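Local coordinates for protein nucleoporin NUP159 (Saccharomyces cerevisiae, PDB 1XIP) that serves as a component of the nuclear pore complex, where its N-terminal beta-propeller domain tethers the helicase Dbp5 for mRNA export, at residues Leu22-Ile27 against Arg69-Asp75; Gln41-Asn47 against Ile338-Val344; Asp265-Gly271 against Cys301-Ser306; Tyr278-Leu284 against Val294-Ser300. All blocks are in the same frame, centred on the assembly; numbering follows the deposited sequence.

All four contacts lie in the N-terminal beta-propeller of Nup159, the part that interacts with Dbp5. Contacts 1 and 2, with centres about 15 Å apart, both bridge the junction between the closing sheet and the sheet that begins at strand 43-46: strand 18-26 completes the sheet of strands 337-343, 365-370 and 374-381, while strand 43-46 opens the next. Along the chain their segments alternate. Contact 4 pairs two strands of the blade before the closing one and touches contact 2, their centres about 12 Å apart. It is nested inside contact 3, which joins loops about 11 Å away (centre to centre) and feeds the same blade. The closing blade is thereby held to both of its neighbours.

Contact 1 (Leu22-Ile27 against Arg69-Asp75); sequences LGQKQI and RDHITSD
Lys25 sets its ammonium group among His71 O, in the last turn of the helix, and Ser74 O and Asp75 OD2 just beyond it. NZ donates to His71 O at 2.9 Å, almost in line with the carbonyl bond (C=O...N 175°), and to Ser74 O at 2.8 Å, this time tilted 15° from the carbonyl plane. Asp75 adds a salt bridge, NZ to OD2 3.0 Å, whose hydrogen bond is weak. Carbonyls at a helix C-terminus probably favour such a positive charge. Lys25 CD lies over one face of the His71 ring in a CH-pi contact, 4.1 Å from its centroid, and the bend at chi3 beyond it turns CE and NZ toward the carbonyls; the ring is itself held by ND1 to Thr77 O. A methionine in place of Lys25 would probably leave the carbonyls of His71 and Ser74 without this donor and Asp75 without its counter-charge. Packing takes over farther along. Ile72 CG2 presses on Gly23 C at 3.4 Å, where a side chain on the glycine would collide with Ile72 O. Ile27 CG2 meets both the edge of the His71 ring at CD2 and Ile72 CD1, and Thr73 CG2 lies against Leu22 CB at 4.1 Å. The strand and helix segments run nearly perpendicular (95°). Helix 65-73, which follows strand 59-64 of one blade, thus lies against strand 18-26, the outermost strand of the neighbouring sheet, where Leu22 and Gly23 form a classic beta bulge opposite Ile377, a residue that Ile72 also touches.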
# COMPACT_ATOMS: atom_id res chain seq x y z
N LEU A 22 18.72 -3.72 -7.45
CA LEU A 22 19.60 -2.61 -7.72
C LEU A 22 20.44 -2.19 -6.50
O LEU A 22 21.59 -1.77 -6.67
CB LEU A 22 18.81 -1.44 -8.32
CG LEU A 22 19.07 -1.15 -9.80
CD1 LEU A 22 19.18 -2.41 -10.61
CD2 LEU A 22 17.99 -0.27 -10.36
N GLY A 23 19.89 -2.31 -5.30
CA GLY A 23 20.64 -2.07 -4.07
C GLY A 23 19.78 -1.78 -2.83
O GLY A 23 18.55 -1.64 -2.92
N GLN A 24 20.45 -1.67 -1.69
CA GLN A 24 19.77 -1.52 -0.40
C GLN A 24 20.65 -0.84 0.63
O GLN A 24 21.82 -1.20 0.79
CB GLN A 24 19.41 -2.88 0.13
CG GLN A 24 18.46 -2.86 1.27
CD GLN A 24 17.62 -4.11 1.28
OE1 GLN A 24 16.37 -4.04 1.27
NE2 GLN A 24 18.28 -5.28 1.27
N LYS A 25 20.08 0.13 1.35
CA LYS A 25 20.79 0.87 2.39
C LYS A 25 19.81 1.43 3.42
O LYS A 25 18.64 1.73 3.10
CB LYS A 25 21.61 2.00 1.78
CG LYS A 25 23.06 1.58 1.47
CD LYS A 25 23.76 2.52 0.51
CE LYS A 25 24.67 1.76 -0.44
NZ LYS A 25 25.75 2.64 -0.98
N GLN A 26 20.27 1.52 4.67
CA GLN A 26 19.49 2.21 5.69
C GLN A 26 19.63 3.68 5.43
O GLN A 26 20.73 4.20 5.41
CB GLN A 26 19.99 1.89 7.09
CG GLN A 26 19.16 2.63 8.15
CD GLN A 26 19.29 2.05 9.53
OE1 GLN A 26 20.40 1.79 9.99
NE2 GLN A 26 18.18 1.84 10.20
N ILE A 27 18.50 4.34 5.20
CA ILE A 27 18.50 5.76 4.92
C ILE A 27 17.82 6.54 6.03
O ILE A 27 17.90 7.79 6.06
CB ILE A 27 17.85 6.07 3.56
CG1 ILE A 27 16.37 5.68 3.56
CG2 ILE A 27 18.67 5.42 2.40
CD1 ILE A 27 15.51 6.50 2.62
N ARG A 69 18.68 7.60 -5.59
CA ARG A 69 19.04 6.55 -6.54
C ARG A 69 20.54 6.27 -6.46
O ARG A 69 20.94 5.13 -6.24
CB ARG A 69 18.62 6.93 -7.95
CG ARG A 69 18.54 5.74 -8.89
CD ARG A 69 19.52 5.83 -10.05
NE ARG A 69 19.84 4.54 -10.68
CZ ARG A 69 19.32 4.10 -11.83
NH1 ARG A 69 18.42 4.83 -12.48
NH2 ARG A 69 19.70 2.92 -12.33
N ASP A 70 21.35 7.32 -6.59
CA ASP A 70 22.80 7.20 -6.64
C ASP A 70 23.40 6.70 -5.33
O ASP A 70 24.39 5.96 -5.34
CB ASP A 70 23.41 8.56 -6.98
CG ASP A 70 23.25 8.92 -8.44
OD1 ASP A 70 22.68 8.13 -9.21
OD2 ASP A 70 23.67 10.01 -8.92
N HIS A 71 22.81 7.12 -4.22
CA HIS A 71 23.23 6.65 -2.90
C HIS A 71 23.04 5.13 -2.77
O HIS A 71 23.91 4.43 -2.26
CB HIS A 71 22.46 7.39 -1.79
CG HIS A 71 22.79 6.92 -0.41
ND1 HIS A 71 24.04 7.08 0.16
CD2 HIS A 71 22.04 6.26 0.51
CE1 HIS A 71 24.04 6.56 1.37
NE2 HIS A 71 22.84 6.05 1.61
N ILE A 72 21.90 4.64 -3.24
CA ILE A 72 21.56 3.24 -3.10
C ILE A 72 22.35 2.35 -4.07
O ILE A 72 22.80 1.27 -3.69
CB ILE A 72 20.05 3.05 -3.32
CG1 ILE A 72 19.23 3.81 -2.26
CG2 ILE A 72 19.69 1.58 -3.42
CD1 ILE A 72 19.21 3.19 -0.89
N THR A 73 22.53 2.81 -5.30
CA THR A 73 23.11 1.98 -6.35
C THR A 73 24.64 2.03 -6.44
O THR A 73 25.28 1.05 -6.81
CB THR A 73 22.44 2.24 -7.73
OG1 THR A 73 22.49 3.64 -8.05
CG2 THR A 73 20.96 1.96 -7.63
N SER A 74 25.22 3.18 -6.12
CA SER A 74 26.68 3.29 -6.00
C SER A 74 27.10 3.36 -4.52
O SER A 74 26.24 3.33 -3.63
CB SER A 74 27.21 4.50 -6.80
OG SER A 74 26.97 5.73 -6.12
N ASP A 75 28.39 3.43 -4.26
CA ASP A 75 28.87 3.48 -2.87
C ASP A 75 29.74 4.73 -2.63
O ASP A 75 30.67 4.72 -1.82
CB ASP A 75 29.62 2.18 -2.49
CG ASP A 75 28.79 1.26 -1.55
OD1 ASP A 75 29.12 1.16 -0.34
OD2 ASP A 75 27.80 0.60 -1.94

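Contact 2 (Gln41-Asn47 against Ile338-Val344); sequences QNLDISN and IGVAVDV
Asn47 docks its carboxamide on the backbone of the facing strand. A chi1 of -73° carries the amide across, and a chi2 of -71° sets OD1 to accept from Val344 N at 2.8 Å and ND2 to donate to Val342 O at 3.1 Å. Neither bond is ideally placed: Val344 N sits well above the carboxamide plane, and Val342 O is tilted out of it. Together the two bonds fix the rotation of the amide. Toward the middle, the small Ala341 is flanked by two larger side chains. Leu43 keeps CG anti to its backbone N (chi1 169°) and brings CD2 to 3.7 Å from Ala341 CB; Ile45 approaches the same methyl with CG1, also at 3.7 Å, while its CD1 continues to Asp343 CB and its CG2 rests near Val342 O. Tyr367 of the adjoining strand touches both Leu43 and Ile45. At the other end Asn42 N donates to Ile338 O at 2.8 Å, and Asn42 CB packs on Ile338 CG1; the amide of Asn42 is turned elsewhere, giving ND2 to Val90 O and Ala55 O. Gly339 lies close by, where a CB would run into Leu43 N, consistent with a glycine here. Where the backbones do not bond directly, a water bridges them, donating to Leu43 O and accepting from Val340 N at 2.9 Å. Two nearly parallel strands of different sheets, meeting mainly through side chains and water, are what a beta-propeller shows where the inner strands of adjacent blades converge near its axis.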
# COMPACT_ATOMS: atom_id res chain seq x y z
N GLN A 41 1.99 4.31 4.83
CA GLN A 41 2.35 4.64 3.46
C GLN A 41 3.40 5.71 3.50
O GLN A 41 3.14 6.88 3.16
CB GLN A 41 1.13 5.12 2.71
CG GLN A 41 0.22 3.97 2.37
CD GLN A 41 -1.07 4.42 1.76
OE1 GLN A 41 -1.20 4.42 0.53
NE2 GLN A 41 -2.03 4.80 2.61
N ASN A 42 4.59 5.30 3.93
CA ASN A 42 5.59 6.23 4.39
C ASN A 42 6.69 6.53 3.37
O ASN A 42 7.82 6.90 3.74
CB ASN A 42 6.17 5.71 5.70
CG ASN A 42 5.23 5.92 6.87
OD1 ASN A 42 4.03 6.11 6.70
ND2 ASN A 42 5.78 5.88 8.06
N LEU A 43 6.36 6.37 2.08
CA LEU A 43 7.27 6.73 1.01
C LEU A 43 6.48 7.12 -0.22
O LEU A 43 5.57 6.39 -0.64
CB LEU A 43 8.20 5.56 0.67
CG LEU A 43 9.01 5.73 -0.61
CD1 LEU A 43 10.28 6.51 -0.30
CD2 LEU A 43 9.34 4.41 -1.22
N ASP A 44 6.85 8.24 -0.82
CA ASP A 44 6.26 8.68 -2.07
C ASP A 44 7.33 9.28 -2.97
O ASP A 44 8.36 9.72 -2.49
CB ASP A 44 5.15 9.70 -1.84
CG ASP A 44 4.24 9.87 -3.07
OD1 ASP A 44 4.26 9.00 -3.97
OD2 ASP A 44 3.44 10.84 -3.20
N ILE A 45 7.08 9.26 -4.27
CA ILE A 45 8.03 9.76 -5.24
C ILE A 45 7.28 10.63 -6.21
O ILE A 45 6.18 10.31 -6.62
CB ILE A 45 8.70 8.59 -5.99
CG1 ILE A 45 9.69 7.87 -5.07
CG2 ILE A 45 9.35 9.09 -7.29
CD1 ILE A 45 10.35 6.63 -5.69
N SER A 46 7.87 11.75 -6.56
CA SER A 46 7.32 12.59 -7.59
C SER A 46 8.33 12.62 -8.72
O SER A 46 9.43 13.16 -8.58
CB SER A 46 7.09 13.99 -7.06
OG SER A 46 7.24 14.92 -8.09
N ASN A 47 7.95 12.00 -9.82
CA ASN A 47 8.80 11.94 -10.99
C ASN A 47 8.93 13.28 -11.73
O ASN A 47 9.93 13.50 -12.44
CB ASN A 47 8.29 10.86 -11.94
CG ASN A 47 8.57 9.47 -11.43
OD1 ASN A 47 9.71 9.02 -11.41
ND2 ASN A 47 7.53 8.78 -11.00
N ILE A 338 6.99 -0.43 4.71
CA ILE A 338 6.17 0.60 5.33
C ILE A 338 5.82 1.68 4.28
O ILE A 338 5.02 2.58 4.55
CB ILE A 338 6.88 1.22 6.55
CG1 ILE A 338 8.08 2.06 6.11
CG2 ILE A 338 7.30 0.14 7.55
CD1 ILE A 338 8.73 2.81 7.23
N GLY A 339 6.43 1.56 3.09
CA GLY A 339 6.09 2.38 1.94
C GLY A 339 6.66 1.78 0.65
O GLY A 339 7.66 1.02 0.69
N VAL A 340 6.02 2.11 -0.48
CA VAL A 340 6.39 1.59 -1.81
C VAL A 340 6.15 2.71 -2.82
O VAL A 340 5.20 3.43 -2.71
CB VAL A 340 5.53 0.35 -2.19
CG1 VAL A 340 5.94 -0.23 -3.51
CG2 VAL A 340 5.60 -0.73 -1.14
N ALA A 341 7.02 2.87 -3.80
CA ALA A 341 6.81 3.94 -4.78
C ALA A 341 7.53 3.65 -6.09
O ALA A 341 8.39 2.77 -6.14
CB ALA A 341 7.25 5.28 -4.20
N VAL A 342 7.17 4.37 -7.16
CA VAL A 342 7.72 4.09 -8.49
C VAL A 342 8.50 5.24 -9.09
O VAL A 342 8.04 6.38 -9.14
CB VAL A 342 6.61 3.66 -9.51
CG1 VAL A 342 7.23 3.15 -10.78
CG2 VAL A 342 5.73 2.57 -8.89
N ASP A 343 9.70 4.90 -9.55
CA ASP A 343 10.64 5.85 -10.12
C ASP A 343 10.83 5.52 -11.60
O ASP A 343 11.16 4.40 -11.98
CB ASP A 343 11.95 5.79 -9.34
CG ASP A 343 13.12 6.48 -10.03
OD1 ASP A 343 12.94 7.35 -10.91
OD2 ASP A 343 14.29 6.23 -9.72
N VAL A 344 10.63 6.53 -12.42
CA VAL A 344 10.56 6.41 -13.86
C VAL A 344 11.58 7.36 -14.53
O VAL A 344 11.85 7.22 -15.71
CB VAL A 344 9.10 6.73 -14.32
CG1 VAL A 344 9.05 7.48 -15.64
CG2 VAL A 344 8.28 5.46 -14.39
O HOH W 1 3.96 3.96 0.27

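Contact 3 (Asp265-Gly271 against Cys301-Ser306); sequences DITPPFG and CSSEVS
Pro268 and Ser302 meet in a loop-to-loop contact, in which the segment linking one blade to the next runs beside the turn between strands 292-299 and 306-308. Ser302 OG, anti to its backbone N (chi1 160°), works in two directions: it donates weakly to Pro268 O at 3.0 Å and accepts from Glu304 N in an ST turn, a nearly straight bond of 3.0 Å. A water reinforces this meeting point, donating to Pro268 O and accepting from Ser303 N. The Glu304 carboxylate meets the CG-CD edge of the Pro268 ring, OE2 lying 3.5 Å from Pro268 CG. On one flank Thr267 N donates to Ser306 OG at 3.0 Å. On the other, Gly271 N reaches Cys301 O at 3.1 Å from well above the carbonyl plane, 50° out of it, and Pro269 CA adds a CA-H...O contact to the same oxygen. Pro269 is the centre of an inverse gamma turn closed by Phe270 N and Pro268 O, so residues 268-271, a PXFG repeat, are folded here. Pro269 and Cys301 both rest on Tyr244 and Gln246, Ile266 and Thr267 pack on strand 246-254 of the preceding blade, and Ser306 begins strand 306-308, the third of its own blade, through a backbone bond with Leu297.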
# COMPACT_ATOMS: atom_id res chain seq x y z
N ASP A 265 -0.36 -17.71 -3.37
CA ASP A 265 0.89 -17.19 -3.96
C ASP A 265 1.01 -15.67 -4.00
O ASP A 265 1.97 -15.14 -4.56
CB ASP A 265 1.15 -17.75 -5.37
CG ASP A 265 1.36 -19.25 -5.39
OD1 ASP A 265 1.92 -19.81 -4.40
OD2 ASP A 265 1.00 -19.96 -6.36
N ILE A 266 0.04 -14.97 -3.43
CA ILE A 266 0.19 -13.54 -3.27
C ILE A 266 0.55 -13.26 -1.83
O ILE A 266 -0.25 -13.54 -0.92
CB ILE A 266 -1.09 -12.78 -3.65
CG1 ILE A 266 -1.30 -12.80 -5.16
CG2 ILE A 266 -1.00 -11.35 -3.17
CD1 ILE A 266 -2.60 -12.20 -5.61
N THR A 267 1.76 -12.75 -1.61
CA THR A 267 2.13 -12.16 -0.33
C THR A 267 1.88 -13.07 0.88
O THR A 267 1.16 -12.67 1.79
CB THR A 267 1.34 -10.87 -0.06
OG1 THR A 267 1.45 -9.99 -1.19
CG2 THR A 267 1.92 -10.14 1.11
N PRO A 268 2.42 -14.29 0.91
CA PRO A 268 2.22 -15.15 2.08
C PRO A 268 2.65 -14.49 3.41
O PRO A 268 3.77 -13.96 3.51
CB PRO A 268 3.09 -16.38 1.76
CG PRO A 268 3.91 -16.03 0.54
CD PRO A 268 3.20 -14.96 -0.16
N PRO A 269 1.78 -14.52 4.42
CA PRO A 269 1.98 -13.75 5.64
C PRO A 269 2.86 -14.42 6.68
O PRO A 269 2.34 -14.87 7.71
CB PRO A 269 0.56 -13.62 6.17
CG PRO A 269 -0.10 -14.85 5.74
CD PRO A 269 0.55 -15.32 4.48
N PHE A 270 4.17 -14.47 6.44
CA PHE A 270 5.12 -15.04 7.39
C PHE A 270 5.72 -13.99 8.32
O PHE A 270 6.68 -14.26 9.05
CB PHE A 270 6.22 -15.80 6.65
CG PHE A 270 5.74 -17.08 6.02
CD1 PHE A 270 5.70 -18.26 6.75
CD2 PHE A 270 5.29 -17.09 4.70
CE1 PHE A 270 5.21 -19.45 6.17
CE2 PHE A 270 4.81 -18.27 4.11
CZ PHE A 270 4.77 -19.45 4.85
N GLY A 271 5.16 -12.79 8.31
CA GLY A 271 5.69 -11.70 9.11
C GLY A 271 5.75 -12.00 10.60
O GLY A 271 4.90 -12.74 11.12
N CYS A 301 2.40 -7.67 6.21
CA CYS A 301 2.56 -8.93 6.93
C CYS A 301 3.41 -9.94 6.22
O CYS A 301 3.32 -11.12 6.53
CB CYS A 301 1.20 -9.57 7.19
SG CYS A 301 0.34 -8.59 8.38
N SER A 302 4.25 -9.50 5.29
CA SER A 302 4.98 -10.45 4.46
C SER A 302 6.27 -9.84 3.94
O SER A 302 6.39 -8.63 3.85
CB SER A 302 4.07 -10.90 3.31
OG SER A 302 4.78 -11.44 2.21
N SER A 303 7.23 -10.69 3.59
CA SER A 303 8.50 -10.23 3.04
C SER A 303 8.57 -10.46 1.55
O SER A 303 9.61 -10.21 0.93
CB SER A 303 9.65 -10.95 3.70
OG SER A 303 9.28 -11.32 5.01
N GLU A 304 7.48 -10.94 0.97
CA GLU A 304 7.49 -11.27 -0.44
C GLU A 304 6.78 -10.24 -1.28
O GLU A 304 5.86 -9.57 -0.82
CB GLU A 304 6.95 -12.68 -0.67
CG GLU A 304 7.99 -13.76 -0.42
CD GLU A 304 7.38 -15.16 -0.44
OE1 GLU A 304 6.86 -15.57 -1.51
OE2 GLU A 304 7.41 -15.84 0.62
N VAL A 305 7.23 -10.11 -2.52
CA VAL A 305 6.63 -9.19 -3.46
C VAL A 305 6.05 -9.99 -4.63
O VAL A 305 6.76 -10.75 -5.28
CB VAL A 305 7.67 -8.14 -3.94
CG1 VAL A 305 7.07 -7.20 -4.94
CG2 VAL A 305 8.25 -7.36 -2.74
N SER A 306 4.76 -9.82 -4.88
CA SER A 306 4.07 -10.57 -5.92
C SER A 306 3.83 -9.76 -7.16
O SER A 306 3.90 -8.54 -7.14
CB SER A 306 2.73 -11.08 -5.40
OG SER A 306 2.90 -11.61 -4.10
O HOH W 2 6.73 -13.18 4.27

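Contact 4 (Tyr278-Leu284 against Val294-Ser300); sequences YMYKVTL and VNVLASS
Val282 CB and Val296 CB face each other 4.3 Å apart at the apolar centre of this strand pair. Leu284 CD1 lies against Val296 CG2 on one flank and Tyr280 CB against Ala298 CB, 4.1 Å, on the other. Val340 and Val342 of strand 337-343 pack on this face. On the reverse face, Leu297 CD2 lies between the chain of Lys281 (CG at 3.9 Å) and CG of the selenomethionine Met279. In Tyr280, chi1 (-63°) carries the ring alongside the other strand and chi2 (-89°) turns its edge to Ala298 O and Ser300 N, while Tyr278 sets CD2 over the ring centre, 3.5 Å above its plane. Tyr280 OH is hydrogen-bonded to Leu40 O. Replacing Tyr280 by an alanine would probably leave Leu40 O without that partner and open a gap beneath the edge of Tyr278. Reciprocal backbone bonds close the ladder at Tyr280 with Ala298, Val282 with Val296 and Leu284 with Val294. At the polar rim Thr283 OG1 donates to Asn295 OD1 at 3.1 Å, approaching nearly head-on to the carbonyl (164°). At the other end Ser300 N gives a 3.1 Å bond to Tyr278 O. This antiparallel hairpin is the inner pair of strands of a beta-propeller blade, extended outward by strand 306-308.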
# COMPACT_ATOMS: atom_id res chain seq x y z
N TYR A 278 -2.30 -4.29 5.66
CA TYR A 278 -2.42 -3.38 4.53
C TYR A 278 -1.68 -3.94 3.32
O TYR A 278 -0.59 -4.50 3.44
CB TYR A 278 -1.93 -1.96 4.88
CG TYR A 278 -1.96 -1.02 3.70
CD1 TYR A 278 -3.17 -0.54 3.20
CD2 TYR A 278 -0.78 -0.63 3.07
CE1 TYR A 278 -3.21 0.30 2.09
CE2 TYR A 278 -0.79 0.19 1.96
CZ TYR A 278 -2.01 0.65 1.47
OH TYR A 278 -2.02 1.48 0.36
N MSE A 279 -2.31 -3.82 2.16
CA MSE A 279 -1.76 -4.33 0.92
C MSE A 279 -1.20 -3.18 0.10
O MSE A 279 -1.95 -2.29 -0.28
CB MSE A 279 -2.86 -5.06 0.13
CG MSE A 279 -2.39 -5.74 -1.15
SE MSE A 279 -1.24 -7.31 -0.81
CE MSE A 279 -2.46 -8.38 0.27
N TYR A 280 0.11 -3.22 -0.17
CA TYR A 280 0.79 -2.22 -1.01
C TYR A 280 0.61 -2.55 -2.49
O TYR A 280 0.78 -3.70 -2.88
CB TYR A 280 2.28 -2.12 -0.64
CG TYR A 280 2.48 -1.64 0.77
CD1 TYR A 280 2.57 -0.27 1.05
CD2 TYR A 280 2.52 -2.53 1.84
CE1 TYR A 280 2.73 0.18 2.33
CE2 TYR A 280 2.66 -2.09 3.12
CZ TYR A 280 2.76 -0.73 3.37
OH TYR A 280 2.92 -0.28 4.67
N LYS A 281 0.23 -1.56 -3.29
CA LYS A 281 0.00 -1.75 -4.71
C LYS A 281 0.63 -0.65 -5.57
O LYS A 281 0.46 0.54 -5.34
CB LYS A 281 -1.49 -1.89 -5.03
CG LYS A 281 -1.77 -2.24 -6.50
CD LYS A 281 -3.19 -1.87 -6.94
CE LYS A 281 -3.50 -0.37 -6.77
NZ LYS A 281 -4.97 -0.05 -6.73
N VAL A 282 1.37 -1.09 -6.58
CA VAL A 282 1.98 -0.22 -7.55
C VAL A 282 1.49 -0.72 -8.91
O VAL A 282 1.49 -1.91 -9.17
CB VAL A 282 3.49 -0.30 -7.45
CG1 VAL A 282 4.14 -0.07 -8.79
CG2 VAL A 282 3.98 0.71 -6.44
N THR A 283 1.05 0.21 -9.75
CA THR A 283 0.47 -0.15 -11.03
C THR A 283 1.36 0.31 -12.16
O THR A 283 1.71 1.48 -12.24
CB THR A 283 -0.92 0.46 -11.17
OG1 THR A 283 -1.75 0.06 -10.07
CG2 THR A 283 -1.62 -0.08 -12.40
N LEU A 284 1.74 -0.62 -13.04
CA LEU A 284 2.51 -0.32 -14.24
C LEU A 284 1.70 -0.68 -15.49
O LEU A 284 1.87 -1.76 -16.06
CB LEU A 284 3.85 -1.07 -14.24
CG LEU A 284 4.58 -1.12 -12.91
CD1 LEU A 284 5.75 -2.07 -12.97
CD2 LEU A 284 5.05 0.27 -12.53
N VAL A 294 0.28 -4.40 -15.13
CA VAL A 294 0.91 -5.25 -14.16
C VAL A 294 0.82 -4.57 -12.79
O VAL A 294 1.14 -3.40 -12.66
CB VAL A 294 2.39 -5.48 -14.54
CG1 VAL A 294 3.07 -6.38 -13.56
CG2 VAL A 294 2.47 -6.06 -15.93
N ASN A 295 0.36 -5.28 -11.78
CA ASN A 295 0.38 -4.76 -10.42
C ASN A 295 1.37 -5.48 -9.56
O ASN A 295 1.30 -6.68 -9.39
CB ASN A 295 -0.99 -4.87 -9.78
CG ASN A 295 -2.03 -4.21 -10.59
OD1 ASN A 295 -2.09 -2.99 -10.65
ND2 ASN A 295 -2.85 -5.01 -11.26
N VAL A 296 2.31 -4.72 -9.00
CA VAL A 296 3.27 -5.22 -8.04
C VAL A 296 2.65 -5.08 -6.66
O VAL A 296 2.15 -4.01 -6.30
CB VAL A 296 4.57 -4.43 -8.08
CG1 VAL A 296 5.57 -5.00 -7.13
CG2 VAL A 296 5.13 -4.41 -9.51
N LEU A 297 2.69 -6.18 -5.90
CA LEU A 297 2.03 -6.23 -4.59
C LEU A 297 2.96 -6.65 -3.46
O LEU A 297 3.84 -7.49 -3.65
CB LEU A 297 0.82 -7.15 -4.64
CG LEU A 297 -0.23 -6.80 -5.67
CD1 LEU A 297 -0.90 -8.05 -6.16
CD2 LEU A 297 -1.21 -5.85 -5.05
N ALA A 298 2.76 -6.05 -2.30
CA ALA A 298 3.53 -6.34 -1.11
C ALA A 298 2.61 -6.14 0.05
O ALA A 298 1.52 -5.56 -0.11
CB ALA A 298 4.69 -5.40 -1.00
N SER A 299 3.03 -6.58 1.22
CA SER A 299 2.13 -6.65 2.35
C SER A 299 2.86 -6.25 3.60
O SER A 299 4.05 -6.53 3.73
CB SER A 299 1.62 -8.08 2.47
OG SER A 299 0.72 -8.26 3.54
N SER A 300 2.15 -5.59 4.51
CA SER A 300 2.67 -5.27 5.85
C SER A 300 2.97 -6.55 6.64
O SER A 300 3.76 -6.53 7.60
CB SER A 300 1.70 -4.35 6.62
OG SER A 300 0.45 -4.98 6.95